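Local coordinates for complement C1r subcomponent (Homo sapiens, PDB 6F1D), which is a serine protease of the C1 complex that, once activated, cleaves C1s and so helps start the classical complement pathway, at residues Q66-N70 and G71-G75. Numbering follows the deposited sequence.
Sequences QIYAN and GKNIG
Ile74 N gives its hydrogen to Ile67 O at 2.8 Å, in the middle of a tight antiparallel hairpin. Nearer the turn the ladder is regular: Ala69 and Lys72 form a hydrogen-bonded pair, with Ala69 N to Lys72 O at 2.9 Å and the return bond from Lys72 N to Ala69 O. Beyond Tyr68 and Asn73, a non-hydrogen-bonded pair, the register slips. Ile67 N bonds to Gly75 O at 3.0 Å, placing both Ile74 and Gly75 opposite Ile67 as a beta bulge. Gly75 N turns instead to Asn73 OD1, at 2.8 Å, closing an Asx turn; Asn73 holds CG anti to its own nitrogen (chi1 -174°), which carries the amide forward along its strand. On the same face of the hairpin, Tyr68 slants across Asn73 with ring and amide planes 58° apart, CE2 lying 3.7 Å from Asn73 CB. The phenol hydroxyl donates to Gln66 OE1 from above that carbonyl plane, fixing the outer end of the ring, while Gln66 NE2 is held by Glu76. On the Ala69 side, both isoleucines and Ala69 make an apolar patch; Lys72 starts there but leads away. Ile74 CG1 sits between its backbone nitrogen and carbonyl carbon (chi1 62°). CD1 thereby reaches 3.7 Å from Ile67 CG2, with Ala69 CB beside it. Asn70 and Gly71, both with positive phi, are the central residues of a type I' turn from Ala69 to Lys72; a side chain at Gly71 would jam against Asn70 O. The result is a beta hairpin with a two-residue loop, joining edge strand 72-77 to strand 64-69 in the CUB beta sandwich.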
loop_
_atom_site.group_PDB
_atom_site.type_symbol
_atom_site.label_atom_id
_atom_site.label_comp_id
_atom_site.label_asym_id
_atom_site.label_seq_id
_atom_site.Cartn_x
_atom_site.Cartn_y
_atom_site.Cartn_z
ATOM N N GLN A 66 -0.629 -2.527 -5.289
ATOM C CA GLN A 66 -1.999 -2.757 -5.727
ATOM C C GLN A 66 -2.891 -2.723 -4.497
ATOM O O GLN A 66 -2.506 -3.235 -3.446
ATOM C CB GLN A 66 -2.139 -4.109 -6.418
ATOM C CG GLN A 66 -1.077 -4.394 -7.415
ATOM C CD GLN A 66 -1.358 -5.666 -8.142
ATOM O OE1 GLN A 66 -2.057 -6.558 -7.622
ATOM N NE2 GLN A 66 -0.819 -5.782 -9.347
ATOM N N ILE A 67 -4.048 -2.083 -4.612
ATOM C CA ILE A 67 -4.951 -1.914 -3.478
ATOM C C ILE A 67 -6.306 -2.521 -3.819
ATOM O O ILE A 67 -6.849 -2.266 -4.899
ATOM C CB ILE A 67 -5.090 -0.433 -3.105
ATOM C CG1 ILE A 67 -3.681 0.136 -2.841
ATOM C CG2 ILE A 67 -6.083 -0.296 -1.940
ATOM C CD1 ILE A 67 -3.618 1.515 -2.172
ATOM N N TYR A 68 -6.845 -3.328 -2.895
ATOM C CA TYR A 68 -8.098 -4.054 -3.068
ATOM C C TYR A 68 -9.019 -3.673 -1.926
ATOM O O TYR A 68 -8.583 -3.569 -0.773
ATOM C CB TYR A 68 -7.908 -5.556 -3.046
ATOM C CG TYR A 68 -7.108 -6.030 -4.221
ATOM C CD1 TYR A 68 -5.712 -5.966 -4.190
ATOM C CD2 TYR A 68 -7.719 -6.477 -5.357
ATOM C CE1 TYR A 68 -4.946 -6.399 -5.312
ATOM C CE2 TYR A 68 -6.964 -6.928 -6.490
ATOM C CZ TYR A 68 -5.578 -6.860 -6.432
ATOM O OH TYR A 68 -4.807 -7.255 -7.491
ATOM N N ALA A 69 -10.274 -3.438 -2.242
ATOM C CA ALA A 69 -11.279 -3.138 -1.229
ATOM C C ALA A 69 -12.319 -4.226 -1.345
ATOM O O ALA A 69 -13.004 -4.327 -2.365
ATOM C CB ALA A 69 -11.897 -1.760 -1.422
ATOM N N ASN A 70 -12.420 -5.027 -0.294
ATOM C CA ASN A 70 -13.240 -6.235 -0.276
ATOM C C ASN A 70 -13.097 -7.021 -1.576
ATOM O O ASN A 70 -14.065 -7.435 -2.202
ATOM C CB ASN A 70 -14.686 -5.895 0.016
ATOM C CG ASN A 70 -15.263 -6.792 1.088
ATOM O OD1 ASN A 70 -14.936 -7.987 1.144
ATOM N ND2 ASN A 70 -16.091 -6.225 1.969
ATOM N N GLY A 71 -11.860 -7.199 -2.000
ATOM C CA GLY A 71 -11.596 -8.032 -3.143
ATOM C C GLY A 71 -11.643 -7.343 -4.495
ATOM O O GLY A 71 -11.246 -7.958 -5.490
ATOM N N LYS A 72 -12.099 -6.093 -4.574
ATOM C CA LYS A 72 -12.194 -5.388 -5.846
ATOM C C LYS A 72 -10.964 -4.499 -6.004
ATOM O O LYS A 72 -10.602 -3.779 -5.073
ATOM C CB LYS A 72 -13.467 -4.548 -5.888
ATOM C CG LYS A 72 -13.543 -3.585 -7.042
ATOM C CD LYS A 72 -14.210 -2.280 -6.588
ATOM C CE LYS A 72 -14.746 -1.491 -7.764
ATOM N NZ LYS A 72 -13.650 -0.727 -8.421
ATOM N N ASN A 73 -10.312 -4.560 -7.171
ATOM C CA ASN A 73 -9.097 -3.777 -7.397
ATOM C C ASN A 73 -9.463 -2.298 -7.511
ATOM O O ASN A 73 -10.212 -1.906 -8.407
ATOM C CB ASN A 73 -8.406 -4.261 -8.672
ATOM C CG ASN A 73 -7.063 -3.594 -8.910
ATOM O OD1 ASN A 73 -6.914 -2.392 -8.725
ATOM N ND2 ASN A 73 -6.074 -4.383 -9.324
ATOM N N ILE A 74 -8.928 -1.470 -6.635
ATOM C CA ILE A 74 -9.224 -0.034 -6.714
ATOM C C ILE A 74 -7.983 0.790 -7.056
ATOM O O ILE A 74 -7.956 1.981 -6.783
ATOM C CB ILE A 74 -9.874 0.491 -5.419
ATOM C CG1 ILE A 74 -8.910 0.328 -4.229
ATOM C CG2 ILE A 74 -11.229 -0.203 -5.161
ATOM C CD1 ILE A 74 -9.373 0.982 -2.980
ATOM N N GLY A 75 -6.941 0.186 -7.615
ATOM C CA GLY A 75 -5.813 0.982 -8.055
ATOM C C GLY A 75 -4.498 0.226 -8.075
ATOM O O GLY A 75 -4.269 -0.648 -7.238
#